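Immunomodulatory active chitinase (PDB 6G9C) probably hydrolyses chitin as a family 18 glycosyl hydrolase and shows immunomodulatory activity in inflammatory lung disease. Local coordinates at residues M218-H223 and F366-D371; G271-G276 and K351-W356; K104-L109 and L187-V192; N355-K358 and G364-V367. One frame throughout, in Å; residues are numbered along the deposited sequence.

Interaction 1. Residues M218-H223 and F366-D371. With EDO (1,2-ethanediol), chain D; EDO (1,2-ethanediol), chain E; EDO (1,2-ethanediol), chain C.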
loop_
_atom_site.group_PDB
_atom_site.type_symbol
_atom_site.label_atom_id
_atom_site.label_comp_id
_atom_site.label_asym_id
_atom_site.label_seq_id
_atom_site.Cartn_x
_atom_site.Cartn_y
_atom_site.Cartn_z
ATOM N N MET A 218 4.429 -29.141 4.409
ATOM C CA MET A 218 5.499 -29.026 5.400
ATOM C C MET A 218 6.384 -30.272 5.372
ATOM O O MET A 218 6.494 -31.011 6.349
ATOM C CB MET A 218 4.912 -28.800 6.788
ATOM C CG MET A 218 4.208 -27.451 6.932
ATOM S SD MET A 218 3.303 -27.311 8.488
ATOM C CE MET A 218 4.648 -27.229 9.665
ATOM N N CYS A 219 7.043 -30.473 4.227
ATOM C CA CYS A 219 7.885 -31.649 4.020
ATOM C C CYS A 219 9.284 -31.353 4.565
ATOM O O CYS A 219 10.271 -31.213 3.846
ATOM C CB CYS A 219 7.899 -32.046 2.548
ATOM S SG CYS A 219 8.088 -30.638 1.426
ATOM N N TYR A 220 9.325 -31.227 5.887
ATOM C CA TYR A 220 10.544 -31.046 6.658
ATOM C C TYR A 220 10.216 -31.426 8.096
ATOM O O TYR A 220 9.084 -31.815 8.413
ATOM C CB TYR A 220 11.104 -29.618 6.539
ATOM C CG TYR A 220 10.076 -28.500 6.566
ATOM C CD1 TYR A 220 9.380 -28.190 7.738
ATOM C CD2 TYR A 220 9.825 -27.740 5.432
ATOM C CE1 TYR A 220 8.436 -27.148 7.771
ATOM C CE2 TYR A 220 8.887 -26.709 5.447
ATOM C CZ TYR A 220 8.197 -26.420 6.613
ATOM O OH TYR A 220 7.286 -25.386 6.616
ATOM N N ASP A 221 11.220 -31.329 8.968
ATOM C CA ASP A 221 11.132 -31.885 10.322
ATOM C C ASP A 221 10.830 -33.383 10.307
ATOM O O ASP A 221 10.190 -33.896 11.228
ATOM C CB ASP A 221 10.077 -31.175 11.179
ATOM C CG ASP A 221 10.311 -29.699 11.307
ATOM O OD1 ASP A 221 11.467 -29.243 11.200
ATOM O OD2 ASP A 221 9.318 -28.981 11.540
ATOM N N PHE A 222 11.270 -34.111 9.275
ATOM C CA PHE A 222 11.065 -35.561 9.281
ATOM C C PHE A 222 11.883 -36.229 10.374
ATOM O O PHE A 222 11.469 -37.259 10.923
ATOM C CB PHE A 222 11.426 -36.162 7.919
ATOM C CG PHE A 222 10.465 -35.810 6.825
ATOM C CD1 PHE A 222 9.167 -36.322 6.824
ATOM C CD2 PHE A 222 10.850 -34.970 5.799
ATOM C CE1 PHE A 222 8.276 -36.004 5.812
ATOM C CE2 PHE A 222 9.960 -34.640 4.779
ATOM C CZ PHE A 222 8.675 -35.156 4.786
ATOM N N HIS A 223 13.047 -35.655 10.694
ATOM C CA HIS A 223 13.949 -36.164 11.711
ATOM C C HIS A 223 14.537 -34.984 12.468
ATOM O O HIS A 223 14.650 -33.880 11.932
ATOM C CB HIS A 223 15.045 -37.027 11.070
ATOM C CG HIS A 223 14.494 -38.190 10.313
ATOM N ND1 HIS A 223 13.975 -39.302 10.943
ATOM C CD2 HIS A 223 14.315 -38.388 8.987
ATOM C CE1 HIS A 223 13.529 -40.150 10.033
ATOM N NE2 HIS A 223 13.720 -39.619 8.838
ATOM N N PHE A 366 7.856 -22.946 -1.251
ATOM C CA PHE A 366 7.883 -21.923 -0.223
ATOM C C PHE A 366 9.049 -22.211 0.709
ATOM O O PHE A 366 9.501 -23.359 0.824
ATOM C CB PHE A 366 6.553 -21.847 0.542
ATOM C CG PHE A 366 6.346 -22.966 1.541
ATOM C CD1 PHE A 366 6.790 -22.836 2.852
ATOM C CD2 PHE A 366 5.684 -24.134 1.172
ATOM C CE1 PHE A 366 6.588 -23.842 3.781
ATOM C CE2 PHE A 366 5.491 -25.147 2.084
ATOM C CZ PHE A 366 5.940 -25.008 3.393
ATOM N N VAL A 367 9.558 -21.162 1.356
ATOM C CA VAL A 367 10.688 -21.303 2.269
ATOM C C VAL A 367 10.253 -20.963 3.689
ATOM O O VAL A 367 9.535 -19.983 3.933
ATOM C CB VAL A 367 11.908 -20.443 1.855
ATOM C CG1 VAL A 367 12.392 -20.858 0.488
ATOM C CG2 VAL A 367 11.552 -18.968 1.851
ATOM N N TRP A 368 10.698 -21.778 4.627
ATOM C CA TRP A 368 10.630 -21.473 6.056
ATOM C C TRP A 368 12.089 -21.398 6.511
ATOM O O TRP A 368 12.720 -22.442 6.671
ATOM C CB TRP A 368 9.835 -22.559 6.816
ATOM C CG TRP A 368 9.825 -22.335 8.293
ATOM C CD1 TRP A 368 10.772 -22.732 9.186
ATOM C CD2 TRP A 368 8.824 -21.639 9.052
ATOM N NE1 TRP A 368 10.432 -22.327 10.456
ATOM C CE2 TRP A 368 9.241 -21.652 10.401
ATOM C CE3 TRP A 368 7.624 -21.008 8.721
ATOM C CZ2 TRP A 368 8.505 -21.049 11.416
ATOM C CZ3 TRP A 368 6.889 -20.409 9.725
ATOM C CH2 TRP A 368 7.332 -20.430 11.059
ATOM N N THR A 369 12.671 -20.206 6.708
ATOM C CA THR A 369 12.069 -18.873 6.734
ATOM C C THR A 369 12.959 -17.896 5.970
ATOM O O THR A 369 14.080 -18.229 5.584
ATOM C CB THR A 369 11.977 -18.291 8.157
ATOM O OG1 THR A 369 13.311 -18.099 8.647
ATOM C CG2 THR A 369 11.231 -19.196 9.126
ATOM N N LEU A 370 12.482 -16.658 5.812
ATOM C CA LEU A 370 13.347 -15.623 5.254
ATOM C C LEU A 370 14.548 -15.355 6.148
ATOM O O LEU A 370 15.633 -15.026 5.652
ATOM C CB LEU A 370 12.559 -14.325 5.072
ATOM C CG LEU A 370 11.547 -14.228 3.938
ATOM C CD1 LEU A 370 10.532 -13.131 4.265
ATOM C CD2 LEU A 370 12.254 -13.953 2.600
ATOM N N ASP A 371 14.376 -15.463 7.464
ATOM C CA ASP A 371 15.384 -14.985 8.399
ATOM C C ASP A 371 16.441 -16.031 8.726
ATOM O O ASP A 371 17.356 -15.732 9.495
ATOM C CB ASP A 371 14.725 -14.500 9.690
ATOM C CG ASP A 371 13.710 -15.499 10.233
ATOM O OD1 ASP A 371 14.130 -16.456 10.923
ATOM O OD2 ASP A 371 12.504 -15.322 9.954
HETATM C C1 EDO D . 8.531 -24.892 10.847
HETATM O O1 EDO D . 7.313 -25.553 11.170
HETATM C C2 EDO D . 9.714 -25.842 11.019
HETATM O O2 EDO D . 9.676 -26.446 12.315
HETATM C C1 EDO E . 4.444 -22.957 10.207
HETATM O O1 EDO E . 4.900 -23.936 11.180
HETATM C C2 EDO E . 4.566 -23.460 8.764
HETATM O O2 EDO E . 5.917 -23.927 8.523
HETATM C C1 EDO C . 12.509 -24.068 12.747
HETATM O O1 EDO C . 11.930 -22.764 12.818
HETATM C C2 EDO C . 13.458 -24.158 13.930
HETATM O O2 EDO C . 12.749 -24.083 15.174
#

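Interaction 2. Residues G271-G276 and K351-W356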
loop_
_atom_site.group_PDB
_atom_site.type_symbol
_atom_site.label_atom_id
_atom_site.label_comp_id
_atom_site.label_asym_id
_atom_site.label_seq_id
_atom_site.Cartn_x
_atom_site.Cartn_y
_atom_site.Cartn_z
ATOM N N GLY A 271 7.614 -27.362 0.509
ATOM C CA GLY A 271 8.309 -26.591 1.528
ATOM C C GLY A 271 9.818 -26.816 1.492
ATOM O O GLY A 271 10.302 -27.939 1.343
ATOM N N LEU A 272 10.556 -25.727 1.673
ATOM C CA LEU A 272 12.026 -25.740 1.644
ATOM C C LEU A 272 12.539 -25.131 2.942
ATOM O O LEU A 272 12.277 -23.938 3.208
ATOM C CB LEU A 272 12.584 -24.962 0.446
ATOM C CG LEU A 272 12.042 -25.302 -0.943
ATOM C CD1 LEU A 272 12.597 -24.316 -1.949
ATOM C CD2 LEU A 272 12.395 -26.720 -1.336
ATOM N N PRO A 273 13.249 -25.884 3.778
ATOM C CA PRO A 273 13.774 -25.309 5.024
ATOM C C PRO A 273 15.077 -24.569 4.775
ATOM O O PRO A 273 15.941 -25.050 4.043
ATOM C CB PRO A 273 14.021 -26.542 5.898
ATOM C CG PRO A 273 14.304 -27.639 4.913
ATOM C CD PRO A 273 13.510 -27.334 3.675
ATOM N N THR A 274 15.237 -23.405 5.414
ATOM C CA THR A 274 16.537 -22.722 5.409
ATOM C C THR A 274 17.244 -22.852 6.749
ATOM O O THR A 274 18.261 -22.176 6.979
ATOM C CB THR A 274 16.390 -21.243 5.039
ATOM O OG1 THR A 274 15.423 -20.625 5.897
ATOM C CG2 THR A 274 15.973 -21.086 3.579
ATOM N N TYR A 275 16.716 -23.693 7.640
ATOM C CA TYR A 275 17.330 -24.087 8.898
ATOM C C TYR A 275 17.731 -25.551 8.812
ATOM O O TYR A 275 17.356 -26.277 7.881
ATOM C CB TYR A 275 16.378 -23.885 10.087
ATOM C CG TYR A 275 15.200 -24.832 9.972
ATOM C CD1 TYR A 275 14.147 -24.536 9.119
ATOM C CD2 TYR A 275 15.194 -26.052 10.631
ATOM C CE1 TYR A 275 13.072 -25.418 8.958
ATOM C CE2 TYR A 275 14.131 -26.944 10.475
ATOM C CZ TYR A 275 13.085 -26.616 9.629
ATOM O OH TYR A 275 12.053 -27.488 9.458
ATOM N N GLY A 276 18.511 -25.974 9.813
ATOM C CA GLY A 276 18.839 -27.371 9.986
ATOM C C GLY A 276 18.520 -27.815 11.406
ATOM O O GLY A 276 18.157 -27.005 12.267
ATOM N N LYS A 351 18.959 -26.458 -5.021
ATOM C CA LYS A 351 19.005 -26.601 -6.470
ATOM C C LYS A 351 18.343 -27.895 -6.904
ATOM O O LYS A 351 17.551 -27.920 -7.856
ATOM C CB LYS A 351 20.463 -26.581 -6.958
ATOM C CG LYS A 351 20.871 -25.371 -7.727
ATOM C CD LYS A 351 22.390 -25.388 -8.007
ATOM C CE LYS A 351 22.845 -26.667 -8.703
ATOM N NZ LYS A 351 24.322 -26.664 -8.987
ATOM N N ALA A 352 18.698 -28.998 -6.243
ATOM C CA ALA A 352 18.131 -30.285 -6.617
ATOM C C ALA A 352 16.624 -30.295 -6.393
ATOM O O ALA A 352 15.862 -30.740 -7.259
ATOM C CB ALA A 352 18.812 -31.404 -5.830
ATOM N N LYS A 353 16.177 -29.777 -5.244
ATOM C CA LYS A 353 14.753 -29.790 -4.908
ATOM C C LYS A 353 13.942 -28.895 -5.845
ATOM O O LYS A 353 12.882 -29.297 -6.337
ATOM C CB LYS A 353 14.568 -29.356 -3.455
ATOM C CG LYS A 353 15.067 -30.402 -2.457
ATOM C CD LYS A 353 15.018 -29.870 -1.035
ATOM C CE LYS A 353 15.268 -30.988 -0.030
ATOM N NZ LYS A 353 15.343 -30.463 1.369
ATOM N N ILE A 354 14.419 -27.672 -6.090
ATOM C CA ILE A 354 13.669 -26.734 -6.926
ATOM C C ILE A 354 13.645 -27.194 -8.381
ATOM O O ILE A 354 12.637 -27.027 -9.081
ATOM C CB ILE A 354 14.250 -25.317 -6.775
ATOM C CG1 ILE A 354 14.083 -24.851 -5.327
ATOM C CG2 ILE A 354 13.559 -24.329 -7.726
ATOM C CD1 ILE A 354 14.745 -23.533 -5.024
ATOM N N ASN A 355 14.757 -27.753 -8.874
ATOM C CA ASN A 355 14.749 -28.336 -10.212
ATOM C C ASN A 355 13.830 -29.550 -10.270
ATOM O O ASN A 355 13.176 -29.794 -11.291
ATOM C CB ASN A 355 16.168 -28.720 -10.635
ATOM C CG ASN A 355 16.969 -27.534 -11.134
ATOM O OD1 ASN A 355 16.511 -26.767 -11.981
ATOM N ND2 ASN A 355 18.174 -27.382 -10.613
ATOM N N TRP A 356 13.761 -30.316 -9.178
ATOM C CA TRP A 356 12.822 -31.432 -9.109
ATOM C C TRP A 356 11.368 -30.949 -9.168
ATOM O O TRP A 356 10.541 -31.531 -9.879
ATOM C CB TRP A 356 13.075 -32.236 -7.833
ATOM C CG TRP A 356 12.081 -33.330 -7.606
ATOM C CD1 TRP A 356 12.119 -34.594 -8.118
ATOM C CD2 TRP A 356 10.896 -33.254 -6.807
ATOM N NE1 TRP A 356 11.029 -35.312 -7.684
ATOM C CE2 TRP A 356 10.265 -34.512 -6.874
ATOM C CE3 TRP A 356 10.313 -32.248 -6.033
ATOM C CZ2 TRP A 356 9.075 -34.789 -6.204
ATOM C CZ3 TRP A 356 9.125 -32.525 -5.370
ATOM C CH2 TRP A 356 8.524 -33.784 -5.457
HETATM O O HOH W 1 12.548 -29.515 1.348
#

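Interaction 3. Residues K104-L109 and L187-V192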
loop_
_atom_site.group_PDB
_atom_site.type_symbol
_atom_site.label_atom_id
_atom_site.label_comp_id
_atom_site.label_asym_id
_atom_site.label_seq_id
_atom_site.Cartn_x
_atom_site.Cartn_y
_atom_site.Cartn_z
ATOM N N LYS A 104 2.023 -10.249 -2.563
ATOM C CA LYS A 104 0.862 -10.521 -1.723
ATOM C C LYS A 104 1.343 -10.916 -0.333
ATOM O O LYS A 104 2.284 -11.700 -0.201
ATOM C CB LYS A 104 0.001 -11.646 -2.308
ATOM C CG LYS A 104 -0.454 -11.439 -3.746
ATOM C CD LYS A 104 -1.229 -10.160 -3.882
ATOM C CE LYS A 104 -1.869 -10.037 -5.258
ATOM N NZ LYS A 104 -1.850 -8.625 -5.740
ATOM N N VAL A 105 0.688 -10.397 0.703
ATOM C CA VAL A 105 1.073 -10.676 2.085
ATOM C C VAL A 105 -0.118 -11.308 2.792
ATOM O O VAL A 105 -1.181 -10.680 2.907
ATOM C CB VAL A 105 1.524 -9.405 2.821
ATOM C CG1 VAL A 105 1.998 -9.747 4.229
ATOM C CG2 VAL A 105 2.627 -8.690 2.046
ATOM N N LEU A 106 0.068 -12.530 3.289
ATOM C CA LEU A 106 -0.976 -13.280 3.977
ATOM C C LEU A 106 -0.619 -13.391 5.451
ATOM O O LEU A 106 0.558 -13.426 5.818
ATOM C CB LEU A 106 -1.142 -14.686 3.382
ATOM C CG LEU A 106 -1.689 -14.824 1.954
ATOM C CD1 LEU A 106 -0.575 -14.649 0.916
ATOM C CD2 LEU A 106 -2.367 -16.178 1.793
ATOM N N LEU A 107 -1.637 -13.424 6.298
ATOM C CA LEU A 107 -1.446 -13.598 7.731
ATOM C C LEU A 107 -1.592 -15.070 8.085
ATOM O O LEU A 107 -2.606 -15.689 7.749
ATOM C CB LEU A 107 -2.471 -12.769 8.514
ATOM C CG LEU A 107 -2.364 -12.816 10.043
ATOM C CD1 LEU A 107 -0.974 -12.286 10.501
ATOM C CD2 LEU A 107 -3.500 -12.010 10.666
ATOM N N SER A 108 -0.591 -15.622 8.772
ATOM C CA SER A 108 -0.626 -17.007 9.229
ATOM C C SER A 108 -1.068 -17.083 10.682
ATOM O O SER A 108 -0.756 -16.205 11.492
ATOM C CB SER A 108 0.754 -17.670 9.074
ATOM O OG SER A 108 1.100 -17.832 7.703
ATOM N N LEU A 109 -1.810 -18.152 11.004
ATOM C CA LEU A 109 -2.322 -18.395 12.343
ATOM C C LEU A 109 -2.029 -19.835 12.740
ATOM O O LEU A 109 -2.300 -20.766 11.974
ATOM C CB LEU A 109 -3.833 -18.125 12.417
ATOM C CG LEU A 109 -4.387 -18.217 13.824
ATOM C CD1 LEU A 109 -3.843 -17.053 14.642
ATOM C CD2 LEU A 109 -5.920 -18.186 13.790
ATOM N N LEU A 187 -7.130 -14.213 -0.347
ATOM C CA LEU A 187 -6.559 -15.532 -0.577
ATOM C C LEU A 187 -6.694 -16.397 0.675
ATOM O O LEU A 187 -6.807 -15.901 1.798
ATOM C CB LEU A 187 -5.089 -15.414 -0.973
ATOM C CG LEU A 187 -4.873 -14.635 -2.272
ATOM C CD1 LEU A 187 -3.384 -14.344 -2.499
ATOM C CD2 LEU A 187 -5.475 -15.388 -3.444
ATOM N N PHE A 188 -6.658 -17.711 0.474
ATOM C CA PHE A 188 -6.869 -18.639 1.580
ATOM C C PHE A 188 -6.007 -19.864 1.330
ATOM O O PHE A 188 -6.247 -20.616 0.383
ATOM C CB PHE A 188 -8.345 -19.009 1.708
ATOM C CG PHE A 188 -8.640 -19.987 2.822
ATOM C CD1 PHE A 188 -7.831 -20.055 3.949
ATOM C CD2 PHE A 188 -9.736 -20.836 2.737
ATOM C CE1 PHE A 188 -8.119 -20.966 4.977
ATOM C CE2 PHE A 188 -10.020 -21.743 3.746
ATOM C CZ PHE A 188 -9.215 -21.815 4.865
ATOM N N THR A 189 -5.009 -20.059 2.186
ATOM C CA THR A 189 -4.091 -21.176 2.061
ATOM C C THR A 189 -4.012 -21.908 3.393
ATOM O O THR A 189 -4.563 -21.466 4.406
ATOM C CB THR A 189 -2.691 -20.696 1.625
ATOM O OG1 THR A 189 -2.122 -19.845 2.642
ATOM C CG2 THR A 189 -2.770 -19.916 0.294
ATOM N N ALA A 190 -3.300 -23.035 3.398
ATOM C CA ALA A 190 -3.031 -23.735 4.647
ATOM C C ALA A 190 -1.670 -24.415 4.559
ATOM O O ALA A 190 -1.287 -24.907 3.498
ATOM C CB ALA A 190 -4.118 -24.778 4.968
ATOM N N ALA A 191 -0.948 -24.431 5.676
ATOM C CA ALA A 191 0.247 -25.256 5.803
ATOM C C ALA A 191 -0.182 -26.589 6.398
ATOM O O ALA A 191 -0.931 -26.620 7.383
ATOM C CB ALA A 191 1.312 -24.586 6.680
ATOM N N VAL A 192 0.274 -27.690 5.792
ATOM C CA VAL A 192 -0.323 -28.996 6.042
ATOM C C VAL A 192 0.770 -30.026 6.307
ATOM O O VAL A 192 1.923 -29.873 5.892
ATOM C CB VAL A 192 -1.220 -29.452 4.870
ATOM C CG1 VAL A 192 -2.365 -28.453 4.629
ATOM C CG2 VAL A 192 -0.390 -29.654 3.608
#

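Interaction 4. Residues N355-K358 and G364-V367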
loop_
_atom_site.group_PDB
_atom_site.type_symbol
_atom_site.label_atom_id
_atom_site.label_comp_id
_atom_site.label_asym_id
_atom_site.label_seq_id
_atom_site.Cartn_x
_atom_site.Cartn_y
_atom_site.Cartn_z
ATOM N N ASN A 355 14.757 -27.753 -8.874
ATOM C CA ASN A 355 14.749 -28.336 -10.212
ATOM C C ASN A 355 13.830 -29.550 -10.270
ATOM O O ASN A 355 13.176 -29.794 -11.291
ATOM C CB ASN A 355 16.168 -28.720 -10.635
ATOM C CG ASN A 355 16.969 -27.534 -11.134
ATOM O OD1 ASN A 355 16.511 -26.767 -11.981
ATOM N ND2 ASN A 355 18.174 -27.382 -10.613
ATOM N N TRP A 356 13.761 -30.316 -9.178
ATOM C CA TRP A 356 12.822 -31.432 -9.109
ATOM C C TRP A 356 11.368 -30.949 -9.168
ATOM O O TRP A 356 10.541 -31.531 -9.879
ATOM C CB TRP A 356 13.075 -32.236 -7.833
ATOM C CG TRP A 356 12.081 -33.330 -7.606
ATOM C CD1 TRP A 356 12.119 -34.594 -8.118
ATOM C CD2 TRP A 356 10.896 -33.254 -6.807
ATOM N NE1 TRP A 356 11.029 -35.312 -7.684
ATOM C CE2 TRP A 356 10.265 -34.512 -6.874
ATOM C CE3 TRP A 356 10.313 -32.248 -6.033
ATOM C CZ2 TRP A 356 9.075 -34.789 -6.204
ATOM C CZ3 TRP A 356 9.125 -32.525 -5.370
ATOM C CH2 TRP A 356 8.524 -33.784 -5.457
ATOM N N ILE A 357 11.039 -29.892 -8.414
ATOM C CA ILE A 357 9.690 -29.316 -8.461
ATOM C C ILE A 357 9.275 -29.067 -9.904
ATOM O O ILE A 357 8.155 -29.393 -10.321
ATOM C CB ILE A 357 9.623 -28.015 -7.642
ATOM C CG1 ILE A 357 9.811 -28.274 -6.151
ATOM C CG2 ILE A 357 8.290 -27.284 -7.871
ATOM C CD1 ILE A 357 9.912 -26.969 -5.369
ATOM N N LYS A 358 10.182 -28.490 -10.693
ATOM C CA LYS A 358 9.865 -28.204 -12.087
ATOM C C LYS A 358 9.705 -29.490 -12.889
ATOM O O LYS A 358 8.813 -29.592 -13.741
ATOM C CB LYS A 358 10.954 -27.314 -12.691
ATOM C CG LYS A 358 10.494 -26.472 -13.861
ATOM C CD LYS A 358 11.658 -25.823 -14.579
ATOM C CE LYS A 358 12.443 -24.926 -13.647
ATOM N NZ LYS A 358 13.403 -24.074 -14.403
ATOM N N GLY A 364 4.757 -25.222 -6.867
ATOM C CA GLY A 364 5.797 -24.240 -6.613
ATOM C C GLY A 364 6.548 -24.603 -5.345
ATOM O O GLY A 364 6.595 -25.773 -4.948
ATOM N N ALA A 365 7.100 -23.575 -4.709
ATOM C CA ALA A 365 7.897 -23.765 -3.506
ATOM C C ALA A 365 7.601 -22.653 -2.521
ATOM O O ALA A 365 7.164 -21.557 -2.895
ATOM C CB ALA A 365 9.407 -23.781 -3.824
ATOM N N PHE A 366 7.856 -22.946 -1.251
ATOM C CA PHE A 366 7.883 -21.923 -0.223
ATOM C C PHE A 366 9.049 -22.211 0.709
ATOM O O PHE A 366 9.501 -23.359 0.824
ATOM C CB PHE A 366 6.553 -21.847 0.542
ATOM C CG PHE A 366 6.346 -22.966 1.541
ATOM C CD1 PHE A 366 6.790 -22.836 2.852
ATOM C CD2 PHE A 366 5.684 -24.134 1.172
ATOM C CE1 PHE A 366 6.588 -23.842 3.781
ATOM C CE2 PHE A 366 5.491 -25.147 2.084
ATOM C CZ PHE A 366 5.940 -25.008 3.393
ATOM N N VAL A 367 9.558 -21.162 1.356
ATOM C CA VAL A 367 10.688 -21.303 2.269
ATOM C C VAL A 367 10.253 -20.963 3.689
ATOM O O VAL A 367 9.535 -19.983 3.933
ATOM C CB VAL A 367 11.908 -20.443 1.855
ATOM C CG1 VAL A 367 12.392 -20.858 0.488
ATOM C CG2 VAL A 367 11.552 -18.968 1.851
#

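Interaction 1. Residues M218-H223 and F366-D371
Tyr220 meets Phe366 through its hydroxyl, which lies at the edge of the phenylalanine ring and close to its plane, OH to CE1 3.3 Å. The two side chains cross at about a right angle, and lower down the flank of the tyrosine Tyr220 CE2 rests 4.0 Å from Phe366 CZ. Tyr220 closes an inverse gamma turn centred on Cys219. Its CG is tucked between the backbone N and the carbonyl carbon (chi1 41°), which directs the ring toward strand 364-368. Trp368 adds only its root to this packing, with CB 3.8 Å from Tyr220 OH. Its CG is anti to the backbone N (chi1 176°), and the indole leads away from Tyr220.

One segment follows strand 214-218 and the other ends strand 364-368, so both sit at the C-terminal side of a TIM barrel, where enzymes of this family place the substrate cleft. A tryptophan at the end of the last barrel strand, followed here by a cis peptide bond to Thr369, is a familiar part of that cleft in family 18 chitinases.

Beyond the aromatic packing the contact is looser, and ethanediol molecules, probably from the crystallisation liquor, sit there. One ethanediol (chain E) is hydrogen-bonded through O2 to Tyr220 OH at 2.8 Å, and O2 of another (chain D) donates to Asp221 OD2. Both lie over one face of the Trp368 indole, with Thr369 CG2 on the opposite face. At the ring edge Trp368 NE1 donates in plane to O1 of a third ethanediol (chain C), 2.8 Å and almost straight at 178°.

Interaction 2. Residues G271-G276 and K351-W356
Leu272 and Lys353 mark the closest approach of the two backbones, their CA atoms 8.2 Å apart. Strand 271-273 and helix 351-356 run almost exactly antiparallel, at 172°, with their axes 10.2 Å apart at the nearest point. At that spacing the two elements meet through side chains, with one water between them, and Leu272, which points toward the helix, takes the largest share.

Its two methyls divide the work. Leu272 CD1 lies against the CG1 branch of Ile354, 3.7 Å from CG1, the two side chains crossing at about a right angle. Leu272 CD2 touches the aliphatic root of Lys353 instead, 4.0 Å from CB, and here the side chains slide past each other in opposite directions. This is the standard wall of a TIM barrel, a strand of the inner barrel covered by a helix of the outer layer. Helix 347-360 leads into the next barrel strand, 364-368, whose Ala365 and Val367 also touch Leu272, while helix 392-398 also packs on Ile354.

Lys353 is nonpolar at its root and polar at its tip. With every torsion beyond CG close to 180°, the extended chain runs past Leu272 at a slant to the strand, bringing NZ to 4.3 Å from Pro273 CD. The ammonium is buried but well supplied with partners: Asp345 makes a salt bridge with it, the carbonyl of Ser234 accepts a hydrogen bond, and a water accepts another at 3.0 Å from Lys353 NZ. That water in turn donates to Gly271 O at 2.7 Å, so a single bridging molecule ties the lysine to the strand backbone.

Interaction 3. Residues K104-L109 and L187-V192
Leu106 and Leu187 meet inside a TIM barrel, on strands that are two places apart around it. Strand 147-151 runs between strands 104-110 and 187-193 and pairs with both in parallel, so the contact reaches past it through inward-facing side chains. The short segments diverge by 48°, a consequence of barrel curvature and twist, and their axes come no nearer than 8.4 Å.

One methyl carries most of the contact. Leu106 CD2 lies 4.0 Å from Leu187 CB and 3.8 Å from Thr189 OG1, and the leucine crosses both partners at about a right angle. In Leu106, chi1 -67° sets CG anti to the carbonyl carbon, and chi2 83° then swings CD2 to where it meets Leu187 and Thr189. It touches both branches of the threonine, since Thr189 CG2 also stands 4.0 Å from Leu106 CD2. The threonine hydroxyl meets the methyl only by packing. At the margin the aliphatic part of Lys104 grazes Leu187, CG to CD1 4.3 Å, before the lysine chain turns away.

Asp149, of the D-x-x-D-x-D-x-E sequence signature of family 18, is held from both flanking strands, its OD1 bonded to Thr189 OG1 and its OD2 to Ser108 OG. The residues between the contact-making ones point outward: Leu107 packs on helix 126-142 and Phe188 on helix 160-181. Toward the interior, Leu187 touches Tyr64 and Thr189 touches Phe66, both on strand 64-72, the next neighbour of strand 104-110.

Interaction 4. Residues N355-K358 and G364-V367
Ile357 packs onto Ala365 and Gly364 where the outer helix 347-360 of the TIM barrel gives way, after a short turn, to the last barrel strand. The backbones are close here, with the CA atoms of Ile357 and Gly364 6.7 Å apart, and one isoleucine fills the interface.

The apolar part is a methyl-to-methyl contact: Ile357 CD1 reaches Ala365 CB at 3.6 Å. The long branch gets there because CG1 stands anti to the carbonyl carbon (chi1 -67°) and the chain then runs extended to CD1. Ile357 also touches Ile270 of strand 268-281, so it spans two adjacent strands. On the strand side, Met394 of helix 392-398 packs on Ala365 as well.

The second kind is packing of the isoleucine on the main chain of Gly364. This glycine has an unusual conformation, phi 159° and psi -153°, at which a CB would press on the carbonyl oxygen of the preceding residue. Around the contact, backbone hydrogen bonds join Gly364 to Ile270, and Ala365 to Val34 and Gly36, fixing the strand between its two barrel neighbours. The bare backbone of Gly364 lies against the isoleucine, both of whose branch ends pack on the same carbonyl by van der Waals contact: Gly364 O is 3.6 Å from Ile357 CD1 and 3.7 Å from Ile357 CG2.

In the fold
From the N terminus, interaction 3 comes first: strand 104-110 opens a loop that strand 187-193 closes before any other contact begins. Interaction 1 opens next, at 218-223, and closes only at 366-371. Interaction 2, from 271-276 to 351-356, is nested inside it. Interaction 4 is a short helix-to-strand closure that starts on the helix where interaction 2 ends and finishes on the strand used by interaction 1. Leu272 N and Phe366 O, 2.7 Å apart, bring interactions 1, 2 and 4 together, while Met218 N, 3.0 Å from Val192 O, connects interaction 1 to interaction 3. Together they join the barrel's interior, outer layer and cleft end.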